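Local coordinates for protein bifunctional pinoresinol-lariciresinol reductase 1 (Thuja plicata, PDB 1QYD) that catalyses the NADPH-dependent, enantioselective reduction of pinoresinol to lariciresinol and of lariciresinol to secoisolariciresinol in lignan biosynthesis, at residues Tyr32-Pro37 with Ile60-Asp65; Ala73-Asp78 with Ala106-Arg111; Leu27-Tyr32 with Tyr203-Ile208. One frame throughout, in Å; residues are numbered along the deposited sequence.

Contact 1. Residues Tyr32-Pro37 with Ile60-Asp65; sequences YVLFRP and IEASLD
The Tyr32 ring offers an edge to Ile60, whose CD1 sits near the ring plane, 3.2 Å from Tyr32 CD2. Phe35 instead turns one face to the backbone of Glu61, whose CA lies over it, while Val33 O sits in plane at its edge. This is the margin of the parallel sheet of a Rossmann-type NADP-binding domain, where strand 58-60 is the outermost strand beside 31-34. The two strands are joined through helix 43-53, on which Val33 and Phe35 pack. Ile60 pairs opposite Leu34 in regular parallel fashion, its two backbone groups bonding to the residues flanking Leu34. Phe35 N donates to Ile60 O at 3.2 Å, and a weaker bond of 3.3 Å runs from Ile60 N to Val33 O.

Leu34 and Ile60 share a face of the sheet, where apolar chains suit the mostly covered setting; Leu34 is buried, Ile60 partly exposed. With CG anti to the backbone N (chi1 -162°), Leu34 brings CD1 to within 3.9 Å of Ala62 CB; Ala62, buried, meets it with its small methyl. The side chains of Leu34 and Ile60 meet at about a right angle. Beyond the strand, Arg36 starts away from 60-65, and its side chain lies near Thr13 and Lys45, consistent with its inferred role in binding NADP(+). Pro37 and Ser63 also pack on Asp260 of the second subunit. Leu34 CD1 also meets the gamma branch of its strand partner, Ile60 CG2, at 4.1 Å.

Contact 2. Residues Ala73-Asp78 with Ala106-Arg111; sequences ALKQVD and AGNIKR
Ile109 and Leu74 carry the tight part of this contact, which sits within the Rossmann-type sheet-and-helix domain where the chain passes from helix 67-74 to strand 79-82 beside the loop entering strand 111-113. A type I beta turn runs from Leu74 to Val77, and the delta methyl of Ile109 is pushed against it. Ile109 CD1 lies 3.3 Å from Leu74 O and 3.4 Å from Val77 O, and also meets Leu74 CB at 4.0 Å. A long, branched aliphatic chain fits here because this side is buried: Ile109 and Leu74 both pack on helix 96-105 as well, while Leu74 and Val77 rest on Leu8 of strand 7-10. Asn108, short and polar, points its side chain at the same turn, where the carbonyls of Leu74, Lys75 and Val77 come together. Arg111, also buried, leaves the contact and anchors its guanidinium on Thr153, Thr213 and the carbonyl of Asp210.

The other side is solvent-exposed and looser. Lys75 bends at chi2 (-61°) and chi3 (-73°), which curls the chain and places CD 3.8 Å from Ala106 CB. Its NZ comes no closer than ordinary packing distance to Asn108 CB (3.8 Å). Past Ile109, at the entry to strand 111-113, the backbones join: Asp78 O accepts a CA-H...O contact from Ile109 CA at 3.2 Å and a hydrogen bond from Lys110 N at 2.9 Å.

Contact 3. Residues Leu27-Tyr32 with Tyr203-Ile208; sequences LGHPTY and YTIKSI
Leu27 reaches across to helix 197-207 and can be followed outward atom by atom. Its CB already lies 3.8 Å from Ile205 CG2. CG, anti to the carbonyl carbon (chi1 -73°), splits the chain into two methyls, one on Ile205 and Lys206, the other on Lys206 alone. CD1 presses on Ile205 CG2 at 3.5 Å and also meets Lys206 CG at 3.9 Å, whereas CD2 runs to Lys206 CE at 4.1 Å. Leucine suits this place, since its fork touches both the branched isoleucine and the aliphatic part of the lysine, whose NZ goes on to a salt bridge with Glu299.

The same Ile205 methyl serves His29. CG2 stands over one face of the imidazole, 3.9 Å from the ring centroid and 21° off its normal, a CH-pi contact offset toward the rim. Ile208 CG2 approaches the ring obliquely, 4.0 Å from His29 NE2. The ring's rotation is steadied by a weak, bent hydrogen bond from His29 ND1 to Leu27 O (3.1 Å). With an alanine in place of His29, Ile205 CG2 would probably lose one of the surfaces it rests on, the imidazole face, and Leu27 O this side-chain donor.

No hydrogen bond crosses between the segments. Ile205 further packs on Ile20 and Ala23 of helix 17-26, and that helix closes just before Leu27, in a Schellman motif with Gly28, at positive phi, as its C-prime residue: the helix-to-strand turn of the first beta-alpha-beta crossover of a Rossmann fold.

How the contacts relate
From the N terminus the chain passes strand 7-10 and helix 17-26 and reaches residues 27-32, the first half of contact 3, which waits longest for its partner. Contact 1 follows at once on the same strand, sharing Tyr32, and closes the loop through helix 43-53 when 60-65 arrives. Contact 2 then opens at the end of helix 67-74 and closes at 106-111, after helix 96-105. Contacts 1 and 2 thus stand in series, touching where Tyr32 packs on Val77, and both fall within the long loop that contact 3 finally closes at 203-208. Together they join strands 31-34 and 58-60, the end of helix 67-74 and the entry to strand 111-113 with the later helix 197-207.

Contact 1. Residues Tyr32-Pro37 with Ile60-Asp65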
ATOM      1  N   TYR A  32     -16.519  24.422  -5.761  1.00 11.14           N
ATOM      2  CA  TYR A  32     -16.865  23.657  -4.595  1.00  9.57           C
ATOM      3  C   TYR A  32     -15.624  22.871  -4.220  1.00  7.92           C
ATOM      4  O   TYR A  32     -14.986  22.271  -5.082  1.00  7.84           O
ATOM      5  CB  TYR A  32     -17.942  22.626  -4.875  1.00 12.59           C
ATOM      6  CG  TYR A  32     -19.344  23.051  -5.270  1.00 19.49           C
ATOM      7  CD1 TYR A  32     -19.623  23.827  -6.403  1.00 23.98           C
ATOM      8  CD2 TYR A  32     -20.386  22.574  -4.487  1.00 19.43           C
ATOM      9  CE1 TYR A  32     -20.955  24.111  -6.755  1.00 30.78           C
ATOM     10  CE2 TYR A  32     -21.711  22.845  -4.816  1.00 30.33           C
ATOM     11  CZ  TYR A  32     -22.006  23.612  -5.953  1.00 35.59           C
ATOM     12  OH  TYR A  32     -23.351  23.831  -6.267  1.00 22.66           O
ATOM     13  N   VAL A  33     -15.312  22.793  -2.926  1.00  8.24           N
ATOM     14  CA  VAL A  33     -14.173  22.028  -2.470  1.00 11.63           C
ATOM     15  C   VAL A  33     -14.585  21.067  -1.391  1.00 12.22           C
ATOM     16  O   VAL A  33     -14.800  21.416  -0.224  1.00 13.04           O
ATOM     17  CB  VAL A  33     -12.990  22.924  -1.894  1.00  8.71           C
ATOM     18  CG1 VAL A  33     -11.893  22.140  -1.203  1.00  2.00           C
ATOM     19  CG2 VAL A  33     -12.242  23.512  -3.061  1.00  8.95           C
ATOM     20  N   LEU A  34     -14.574  19.805  -1.804  1.00 15.61           N
ATOM     21  CA  LEU A  34     -14.807  18.759  -0.838  1.00 17.46           C
ATOM     22  C   LEU A  34     -13.546  18.590  -0.033  1.00 19.90           C
ATOM     23  O   LEU A  34     -12.421  18.503  -0.545  1.00 22.30           O
ATOM     24  CB  LEU A  34     -15.132  17.439  -1.506  1.00 16.40           C
ATOM     25  CG  LEU A  34     -15.801  16.354  -0.665  1.00 15.33           C
ATOM     26  CD1 LEU A  34     -16.750  15.668  -1.610  1.00 15.80           C
ATOM     27  CD2 LEU A  34     -14.827  15.378  -0.015  1.00  4.78           C
ATOM     28  N   PHE A  35     -13.838  18.652   1.262  1.00 20.95           N
ATOM     29  CA  PHE A  35     -12.836  18.328   2.235  1.00 23.62           C
ATOM     30  C   PHE A  35     -13.360  17.375   3.279  1.00 25.05           C
ATOM     31  O   PHE A  35     -14.486  17.415   3.769  1.00 26.71           O
ATOM     32  CB  PHE A  35     -12.320  19.583   2.903  1.00 26.65           C
ATOM     33  CG  PHE A  35     -13.234  20.282   3.884  1.00 24.60           C
ATOM     34  CD1 PHE A  35     -13.122  19.996   5.254  1.00 26.60           C
ATOM     35  CD2 PHE A  35     -14.127  21.245   3.432  1.00 28.49           C
ATOM     36  CE1 PHE A  35     -13.904  20.680   6.181  1.00 22.95           C
ATOM     37  CE2 PHE A  35     -14.903  21.924   4.374  1.00 34.07           C
ATOM     38  CZ  PHE A  35     -14.794  21.645   5.740  1.00 29.91           C
ATOM     39  N   ARG A  36     -12.383  16.563   3.619  1.00 25.43           N
ATOM     40  CA  ARG A  36     -12.417  15.455   4.543  1.00 31.67           C
ATOM     41  C   ARG A  36     -12.776  15.881   5.974  1.00 34.90           C
ATOM     42  O   ARG A  36     -13.208  17.004   6.205  1.00 36.41           O
ATOM     43  CB  ARG A  36     -11.026  14.784   4.493  1.00 41.33           C
ATOM     44  CG  ARG A  36     -10.080  14.866   3.241  1.00 51.50           C
ATOM     45  CD  ARG A  36      -9.511  16.266   2.844  1.00 53.78           C
ATOM     46  NE  ARG A  36      -8.291  16.251   2.033  1.00 52.70           N
ATOM     47  CZ  ARG A  36      -7.948  17.213   1.153  1.00 50.29           C
ATOM     48  NH1 ARG A  36      -8.716  18.281   0.925  1.00 46.27           N
ATOM     49  NH2 ARG A  36      -6.765  17.138   0.532  1.00 50.71           N
ATOM     50  N   PRO A  37     -12.685  15.025   6.992  1.00 38.51           N
ATOM     51  CA  PRO A  37     -12.203  15.420   8.308  1.00 39.33           C
ATOM     52  C   PRO A  37     -10.704  15.239   8.594  1.00 42.62           C
ATOM     53  O   PRO A  37     -10.139  14.146   8.686  1.00 41.51           O
ATOM     54  CB  PRO A  37     -13.077  14.639   9.248  1.00 39.07           C
ATOM     55  CG  PRO A  37     -13.266  13.338   8.512  1.00 44.82           C
ATOM     56  CD  PRO A  37     -13.489  13.810   7.082  1.00 41.98           C
ATOM     57  N   ILE A  60     -17.822  21.602   1.157  1.00 16.00           N
ATOM     58  CA  ILE A  60     -18.612  20.408   1.369  1.00 11.17           C
ATOM     59  C   ILE A  60     -17.912  19.555   2.386  1.00 11.06           C
ATOM     60  O   ILE A  60     -16.944  18.886   2.075  1.00 14.27           O
ATOM     61  CB  ILE A  60     -18.807  19.644  -0.016  1.00 14.48           C
ATOM     62  CG1 ILE A  60     -19.780  20.411  -0.911  1.00 13.66           C
ATOM     63  CG2 ILE A  60     -19.469  18.273   0.130  1.00 11.17           C
ATOM     64  CD1 ILE A  60     -19.208  21.604  -1.666  1.00 14.82           C
ATOM     65  N   GLU A  61     -18.432  19.549   3.608  1.00 19.12           N
ATOM     66  CA  GLU A  61     -17.944  18.759   4.741  1.00 30.45           C
ATOM     67  C   GLU A  61     -17.659  17.277   4.586  1.00 31.96           C
ATOM     68  O   GLU A  61     -16.908  16.698   5.365  1.00 31.53           O
ATOM     69  CB  GLU A  61     -18.908  18.841   5.898  1.00 40.98           C
ATOM     70  CG  GLU A  61     -19.011  20.194   6.619  1.00 57.50           C
ATOM     71  CD  GLU A  61     -20.138  20.322   7.653  1.00 60.19           C
ATOM     72  OE1 GLU A  61     -20.380  21.446   8.094  1.00 68.31           O
ATOM     73  OE2 GLU A  61     -20.772  19.325   8.019  1.00 62.42           O
ATOM     74  N   ALA A  62     -18.294  16.681   3.584  1.00 35.22           N
ATOM     75  CA  ALA A  62     -18.232  15.272   3.224  1.00 35.20           C
ATOM     76  C   ALA A  62     -16.964  14.446   3.393  1.00 35.88           C
ATOM     77  O   ALA A  62     -15.864  14.979   3.368  1.00 41.78           O
ATOM     78  CB  ALA A  62     -18.649  15.145   1.771  1.00 25.96           C
ATOM     79  N   SER A  63     -17.118  13.137   3.603  1.00 35.11           N
ATOM     80  CA  SER A  63     -16.012  12.191   3.576  1.00 35.42           C
ATOM     81  C   SER A  63     -16.209  11.329   2.317  1.00 39.28           C
ATOM     82  O   SER A  63     -17.248  11.396   1.639  1.00 40.03           O
ATOM     83  CB  SER A  63     -16.042  11.329   4.835  1.00 37.68           C
ATOM     84  OG  SER A  63     -15.093  10.268   4.901  1.00 34.88           O
ATOM     85  N   LEU A  64     -15.212  10.509   1.946  1.00 35.03           N
ATOM     86  CA  LEU A  64     -15.324   9.671   0.760  1.00 31.52           C
ATOM     87  C   LEU A  64     -16.058   8.363   0.954  1.00 33.18           C
ATOM     88  O   LEU A  64     -16.520   7.732  -0.008  1.00 30.33           O
ATOM     89  CB  LEU A  64     -13.958   9.372   0.250  1.00 24.14           C
ATOM     90  CG  LEU A  64     -13.334  10.516  -0.464  1.00 17.25           C
ATOM     91  CD1 LEU A  64     -11.836  10.425  -0.278  1.00 21.91           C
ATOM     92  CD2 LEU A  64     -13.781  10.509  -1.900  1.00  7.63           C
ATOM     93  N   ASP A  65     -16.112   7.984   2.240  1.00 32.86           N
ATOM     94  CA  ASP A  65     -16.772   6.769   2.682  1.00 32.04           C
ATOM     95  C   ASP A  65     -18.281   6.848   2.698  1.00 31.65           C
ATOM     96  O   ASP A  65     -18.956   5.823   2.568  1.00 30.88           O
ATOM     97  CB  ASP A  65     -16.274   6.411   4.070  1.00 36.18           C
ATOM     98  CG  ASP A  65     -14.973   5.630   4.068  1.00 32.22           C
ATOM     99  OD1 ASP A  65     -14.902   4.643   4.808  1.00 30.52           O
ATOM    100  OD2 ASP A  65     -14.052   6.014   3.336  1.00 28.03           O
TER

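Contact 2. Residues Ala73-Asp78 with Ala106-Arg111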
ATOM      1  N   ALA A  73     -23.781  15.231  -3.473  1.00 20.93           N
ATOM      2  CA  ALA A  73     -22.796  16.274  -3.716  1.00 18.68           C
ATOM      3  C   ALA A  73     -22.459  16.464  -5.198  1.00 15.01           C
ATOM      4  O   ALA A  73     -22.503  17.583  -5.704  1.00  9.81           O
ATOM      5  CB  ALA A  73     -21.525  15.915  -2.891  1.00 14.39           C
ATOM      6  N   LEU A  74     -22.211  15.320  -5.865  1.00 11.52           N
ATOM      7  CA  LEU A  74     -21.813  15.216  -7.258  1.00 10.09           C
ATOM      8  C   LEU A  74     -22.930  15.574  -8.194  1.00 11.89           C
ATOM      9  O   LEU A  74     -22.686  15.980  -9.329  1.00 13.31           O
ATOM     10  CB  LEU A  74     -21.349  13.796  -7.601  1.00  8.49           C
ATOM     11  CG  LEU A  74     -20.290  13.107  -6.733  1.00  5.11           C
ATOM     12  CD1 LEU A  74     -20.372  11.613  -6.930  1.00  8.57           C
ATOM     13  CD2 LEU A  74     -18.929  13.560  -7.086  1.00 14.71           C
ATOM     14  N   LYS A  75     -24.173  15.404  -7.730  1.00 18.03           N
ATOM     15  CA  LYS A  75     -25.320  15.767  -8.537  1.00 18.68           C
ATOM     16  C   LYS A  75     -25.398  17.266  -8.683  1.00 18.74           C
ATOM     17  O   LYS A  75     -26.008  17.784  -9.630  1.00 23.99           O
ATOM     18  CB  LYS A  75     -26.610  15.259  -7.920  1.00 18.44           C
ATOM     19  CG  LYS A  75     -26.872  13.754  -8.062  1.00 21.96           C
ATOM     20  CD  LYS A  75     -26.974  13.228  -9.486  1.00 26.32           C
ATOM     21  CE  LYS A  75     -28.263  13.602 -10.217  1.00 35.55           C
ATOM     22  NZ  LYS A  75     -28.248  13.217 -11.625  1.00 33.06           N
ATOM     23  N   GLN A  76     -24.701  18.001  -7.815  1.00 20.77           N
ATOM     24  CA  GLN A  76     -24.748  19.461  -7.880  1.00 18.14           C
ATOM     25  C   GLN A  76     -23.761  20.038  -8.883  1.00 13.25           C
ATOM     26  O   GLN A  76     -23.849  21.205  -9.262  1.00 10.13           O
ATOM     27  CB  GLN A  76     -24.452  20.089  -6.518  1.00 18.67           C
ATOM     28  CG  GLN A  76     -25.194  19.528  -5.304  1.00 27.53           C
ATOM     29  CD  GLN A  76     -26.698  19.306  -5.449  1.00 28.72           C
ATOM     30  OE1 GLN A  76     -27.487  20.170  -5.863  1.00 21.35           O
ATOM     31  NE2 GLN A  76     -27.047  18.074  -5.061  1.00 27.26           N
ATOM     32  N   VAL A  77     -22.827  19.198  -9.325  1.00 10.87           N
ATOM     33  CA  VAL A  77     -21.803  19.654 -10.239  1.00 15.48           C
ATOM     34  C   VAL A  77     -21.636  18.888 -11.570  1.00 18.20           C
ATOM     35  O   VAL A  77     -22.041  17.741 -11.748  1.00 22.86           O
ATOM     36  CB  VAL A  77     -20.482  19.681  -9.436  1.00 13.67           C
ATOM     37  CG1 VAL A  77     -20.568  20.628  -8.245  1.00 14.47           C
ATOM     38  CG2 VAL A  77     -20.176  18.286  -8.953  1.00 14.76           C
ATOM     39  N   ASP A  78     -20.982  19.545 -12.525  1.00 18.34           N
ATOM     40  CA  ASP A  78     -20.682  19.060 -13.865  1.00 16.80           C
ATOM     41  C   ASP A  78     -19.359  18.314 -13.953  1.00 20.45           C
ATOM     42  O   ASP A  78     -19.299  17.149 -14.356  1.00 18.84           O
ATOM     43  CB  ASP A  78     -20.621  20.223 -14.830  1.00 15.76           C
ATOM     44  CG  ASP A  78     -21.704  21.274 -14.650  1.00 25.99           C
ATOM     45  OD1 ASP A  78     -22.689  21.046 -13.945  1.00 32.66           O
ATOM     46  OD2 ASP A  78     -21.554  22.350 -15.220  1.00 37.05           O
ATOM     47  N   ALA A 106     -24.266   8.214 -10.028  1.00 23.81           N
ATOM     48  CA  ALA A 106     -24.919   9.421 -10.515  1.00 23.39           C
ATOM     49  C   ALA A 106     -24.758   9.439 -12.049  1.00 24.26           C
ATOM     50  O   ALA A 106     -24.192   8.495 -12.627  1.00 27.85           O
ATOM     51  CB  ALA A 106     -24.249  10.637  -9.845  1.00 13.41           C
ATOM     52  N   GLY A 107     -25.242  10.419 -12.805  1.00 23.11           N
ATOM     53  CA  GLY A 107     -25.018  10.341 -14.238  1.00 24.03           C
ATOM     54  C   GLY A 107     -24.679  11.675 -14.830  1.00 27.49           C
ATOM     55  O   GLY A 107     -24.202  11.754 -15.958  1.00 36.01           O
ATOM     56  N   ASN A 108     -24.884  12.735 -14.058  1.00 26.32           N
ATOM     57  CA  ASN A 108     -24.693  14.072 -14.572  1.00 25.89           C
ATOM     58  C   ASN A 108     -23.269  14.623 -14.710  1.00 22.84           C
ATOM     59  O   ASN A 108     -23.145  15.777 -15.131  1.00 19.08           O
ATOM     60  CB  ASN A 108     -25.545  14.982 -13.701  1.00 26.46           C
ATOM     61  CG  ASN A 108     -24.943  15.252 -12.335  1.00 26.25           C
ATOM     62  OD1 ASN A 108     -24.681  16.414 -12.005  1.00 20.66           O
ATOM     63  ND2 ASN A 108     -24.705  14.193 -11.554  1.00 19.54           N
ATOM     64  N   ILE A 109     -22.195  13.874 -14.367  1.00 23.68           N
ATOM     65  CA  ILE A 109     -20.822  14.354 -14.555  1.00 23.79           C
ATOM     66  C   ILE A 109     -20.419  14.249 -16.031  1.00 26.07           C
ATOM     67  O   ILE A 109     -20.520  13.195 -16.677  1.00 28.72           O
ATOM     68  CB  ILE A 109     -19.857  13.537 -13.619  1.00 20.95           C
ATOM     69  CG1 ILE A 109     -19.383  14.469 -12.518  1.00 16.52           C
ATOM     70  CG2 ILE A 109     -18.560  13.079 -14.277  1.00 24.44           C
ATOM     71  CD1 ILE A 109     -20.302  14.792 -11.342  1.00 10.08           C
ATOM     72  N   LYS A 110     -20.045  15.426 -16.560  1.00 26.44           N
ATOM     73  CA  LYS A 110     -19.581  15.606 -17.929  1.00 25.52           C
ATOM     74  C   LYS A 110     -18.076  15.388 -18.090  1.00 22.96           C
ATOM     75  O   LYS A 110     -17.601  15.188 -19.206  1.00 23.92           O
ATOM     76  CB  LYS A 110     -19.934  17.018 -18.413  1.00 30.57           C
ATOM     77  CG  LYS A 110     -21.397  17.271 -18.749  1.00 33.78           C
ATOM     78  CD  LYS A 110     -21.730  16.406 -19.959  1.00 44.98           C
ATOM     79  CE  LYS A 110     -23.199  16.474 -20.354  1.00 45.75           C
ATOM     80  NZ  LYS A 110     -23.401  15.662 -21.537  1.00 44.70           N
ATOM     81  N   ARG A 111     -17.317  15.437 -16.985  1.00 19.88           N
ATOM     82  CA  ARG A 111     -15.876  15.217 -16.952  1.00 17.98           C
ATOM     83  C   ARG A 111     -15.312  14.997 -15.573  1.00 10.92           C
ATOM     84  O   ARG A 111     -15.558  15.728 -14.622  1.00 10.14           O
ATOM     85  CB  ARG A 111     -15.062  16.384 -17.492  1.00 24.41           C
ATOM     86  CG  ARG A 111     -13.682  15.989 -17.995  1.00 12.75           C
ATOM     87  CD  ARG A 111     -13.796  15.170 -19.271  1.00  8.44           C
ATOM     88  NE  ARG A 111     -14.508  15.870 -20.321  1.00  5.01           N
ATOM     89  CZ  ARG A 111     -13.886  16.657 -21.186  1.00 10.17           C
ATOM     90  NH1 ARG A 111     -12.565  16.858 -21.136  1.00 10.12           N
ATOM     91  NH2 ARG A 111     -14.614  17.206 -22.146  1.00  4.80           N
TER

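Contact 3. Residues Leu27-Tyr32 with Tyr203-Ile208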
ATOM      1  N   LEU A  27     -10.819  31.546 -13.359  1.00 26.68           N
ATOM      2  CA  LEU A  27     -11.242  31.378 -14.746  1.00 22.68           C
ATOM      3  C   LEU A  27     -12.747  31.219 -14.841  1.00 23.23           C
ATOM      4  O   LEU A  27     -13.246  30.591 -15.772  1.00 24.08           O
ATOM      5  CB  LEU A  27     -10.606  30.153 -15.391  1.00 19.28           C
ATOM      6  CG  LEU A  27      -9.155  30.237 -15.739  1.00 17.03           C
ATOM      7  CD1 LEU A  27      -8.683  28.882 -16.214  1.00  6.10           C
ATOM      8  CD2 LEU A  27      -8.960  31.334 -16.772  1.00 14.86           C
ATOM      9  N   GLY A  28     -13.479  31.763 -13.859  1.00 21.94           N
ATOM     10  CA  GLY A  28     -14.929  31.819 -13.897  1.00 21.45           C
ATOM     11  C   GLY A  28     -15.705  30.605 -13.403  1.00 23.55           C
ATOM     12  O   GLY A  28     -16.933  30.689 -13.433  1.00 31.38           O
ATOM     13  N   HIS A  29     -15.143  29.488 -12.929  1.00 18.70           N
ATOM     14  CA  HIS A  29     -15.923  28.359 -12.444  1.00 15.78           C
ATOM     15  C   HIS A  29     -16.471  28.516 -11.035  1.00 21.59           C
ATOM     16  O   HIS A  29     -15.701  28.822 -10.122  1.00 23.54           O
ATOM     17  CB  HIS A  29     -15.066  27.118 -12.512  1.00 11.96           C
ATOM     18  CG  HIS A  29     -14.727  26.921 -13.962  1.00  2.58           C
ATOM     19  ND1 HIS A  29     -14.130  27.805 -14.720  1.00  9.16           N
ATOM     20  CD2 HIS A  29     -15.051  25.850 -14.731  1.00  8.69           C
ATOM     21  CE1 HIS A  29     -14.096  27.301 -15.927  1.00  8.79           C
ATOM     22  NE2 HIS A  29     -14.653  26.124 -15.940  1.00 10.14           N
ATOM     23  N   PRO A  30     -17.793  28.363 -10.804  1.00 27.18           N
ATOM     24  CA  PRO A  30     -18.357  28.086  -9.476  1.00 30.34           C
ATOM     25  C   PRO A  30     -17.718  26.827  -8.898  1.00 29.43           C
ATOM     26  O   PRO A  30     -17.928  25.699  -9.356  1.00 30.03           O
ATOM     27  CB  PRO A  30     -19.885  27.975  -9.691  1.00 27.85           C
ATOM     28  CG  PRO A  30     -20.071  27.991 -11.198  1.00 27.18           C
ATOM     29  CD  PRO A  30     -18.871  28.793 -11.703  1.00 28.66           C
ATOM     30  N   THR A  31     -16.857  27.108  -7.908  1.00 26.56           N
ATOM     31  CA  THR A  31     -16.066  26.069  -7.294  1.00 20.16           C
ATOM     32  C   THR A  31     -16.473  25.738  -5.891  1.00 14.74           C
ATOM     33  O   THR A  31     -16.760  26.594  -5.069  1.00 16.96           O
ATOM     34  CB  THR A  31     -14.612  26.494  -7.364  1.00 20.21           C
ATOM     35  OG1 THR A  31     -14.366  26.588  -8.751  1.00 21.13           O
ATOM     36  CG2 THR A  31     -13.614  25.521  -6.806  1.00 20.26           C
ATOM     37  N   TYR A  32     -16.519  24.422  -5.761  1.00 11.14           N
ATOM     38  CA  TYR A  32     -16.865  23.657  -4.595  1.00  9.57           C
ATOM     39  C   TYR A  32     -15.624  22.871  -4.220  1.00  7.92           C
ATOM     40  O   TYR A  32     -14.986  22.271  -5.082  1.00  7.84           O
ATOM     41  CB  TYR A  32     -17.942  22.626  -4.875  1.00 12.59           C
ATOM     42  CG  TYR A  32     -19.344  23.051  -5.270  1.00 19.49           C
ATOM     43  CD1 TYR A  32     -19.623  23.827  -6.403  1.00 23.98           C
ATOM     44  CD2 TYR A  32     -20.386  22.574  -4.487  1.00 19.43           C
ATOM     45  CE1 TYR A  32     -20.955  24.111  -6.755  1.00 30.78           C
ATOM     46  CE2 TYR A  32     -21.711  22.845  -4.816  1.00 30.33           C
ATOM     47  CZ  TYR A  32     -22.006  23.612  -5.953  1.00 35.59           C
ATOM     48  OH  TYR A  32     -23.351  23.831  -6.267  1.00 22.66           O
ATOM     49  N   TYR A 203      -4.109  25.182 -17.060  1.00 14.99           N
ATOM     50  CA  TYR A 203      -4.348  24.279 -18.159  1.00 14.73           C
ATOM     51  C   TYR A 203      -5.336  23.167 -17.816  1.00 23.38           C
ATOM     52  O   TYR A 203      -5.916  22.597 -18.754  1.00 27.58           O
ATOM     53  CB  TYR A 203      -3.026  23.641 -18.622  1.00 14.82           C
ATOM     54  CG  TYR A 203      -2.163  24.547 -19.479  1.00 14.51           C
ATOM     55  CD1 TYR A 203      -0.803  24.724 -19.173  1.00 15.42           C
ATOM     56  CD2 TYR A 203      -2.744  25.236 -20.544  1.00 16.95           C
ATOM     57  CE1 TYR A 203      -0.023  25.594 -19.924  1.00  8.22           C
ATOM     58  CE2 TYR A 203      -1.966  26.104 -21.296  1.00 15.03           C
ATOM     59  CZ  TYR A 203      -0.619  26.280 -20.977  1.00 13.98           C
ATOM     60  OH  TYR A 203       0.106  27.190 -21.712  1.00 17.45           O
ATOM     61  N   THR A 204      -5.529  22.783 -16.529  1.00 23.90           N
ATOM     62  CA  THR A 204      -6.518  21.757 -16.250  1.00 21.26           C
ATOM     63  C   THR A 204      -7.894  22.390 -16.195  1.00 21.49           C
ATOM     64  O   THR A 204      -8.829  21.685 -16.567  1.00 25.86           O
ATOM     65  CB  THR A 204      -6.315  20.977 -14.915  1.00 21.76           C
ATOM     66  OG1 THR A 204      -6.350  21.905 -13.871  1.00 29.00           O
ATOM     67  CG2 THR A 204      -5.006  20.271 -14.825  1.00 17.83           C
ATOM     68  N   ILE A 205      -8.094  23.666 -15.804  1.00 14.53           N
ATOM     69  CA  ILE A 205      -9.443  24.197 -15.834  1.00 14.07           C
ATOM     70  C   ILE A 205      -9.885  24.581 -17.248  1.00 16.72           C
ATOM     71  O   ILE A 205     -11.084  24.692 -17.538  1.00 19.55           O
ATOM     72  CB  ILE A 205      -9.514  25.365 -14.811  1.00  5.01           C
ATOM     73  CG1 ILE A 205      -9.820  24.734 -13.485  1.00  4.14           C
ATOM     74  CG2 ILE A 205     -10.658  26.325 -14.996  1.00  2.00           C
ATOM     75  CD1 ILE A 205      -8.614  24.014 -12.862  1.00 19.27           C
ATOM     76  N   LYS A 206      -8.915  24.737 -18.153  1.00 15.55           N
ATOM     77  CA  LYS A 206      -9.188  24.936 -19.577  1.00 15.16           C
ATOM     78  C   LYS A 206      -9.448  23.623 -20.360  1.00 13.42           C
ATOM     79  O   LYS A 206     -10.035  23.663 -21.437  1.00  8.41           O
ATOM     80  CB  LYS A 206      -8.015  25.689 -20.209  1.00 16.63           C
ATOM     81  CG  LYS A 206      -7.864  27.083 -19.609  1.00 12.31           C
ATOM     82  CD  LYS A 206      -7.231  28.014 -20.616  1.00  5.00           C
ATOM     83  CE  LYS A 206      -7.422  29.398 -20.066  1.00  2.00           C
ATOM     84  NZ  LYS A 206      -7.537  30.356 -21.127  1.00  2.00           N
ATOM     85  N   SER A 207      -9.023  22.438 -19.881  1.00  9.97           N
ATOM     86  CA  SER A 207      -9.352  21.179 -20.507  1.00  9.09           C
ATOM     87  C   SER A 207     -10.815  20.806 -20.261  1.00 18.92           C
ATOM     88  O   SER A 207     -11.509  20.357 -21.166  1.00 22.34           O
ATOM     89  CB  SER A 207      -8.486  20.063 -19.960  1.00  2.00           C
ATOM     90  OG  SER A 207      -8.552  19.901 -18.549  1.00  2.00           O
ATOM     91  N   ILE A 208     -11.206  21.049 -19.003  1.00 23.34           N
ATOM     92  CA  ILE A 208     -12.438  20.749 -18.300  1.00 23.41           C
ATOM     93  C   ILE A 208     -13.695  20.528 -19.094  1.00 25.06           C
ATOM     94  O   ILE A 208     -14.343  19.491 -18.962  1.00 27.47           O
ATOM     95  CB  ILE A 208     -12.565  21.889 -17.250  1.00 25.38           C
ATOM     96  CG1 ILE A 208     -11.957  21.337 -15.994  1.00 24.65           C
ATOM     97  CG2 ILE A 208     -13.971  22.339 -16.925  1.00 25.15           C
ATOM     98  CD1 ILE A 208     -12.210  22.226 -14.749  1.00 34.25           C
TER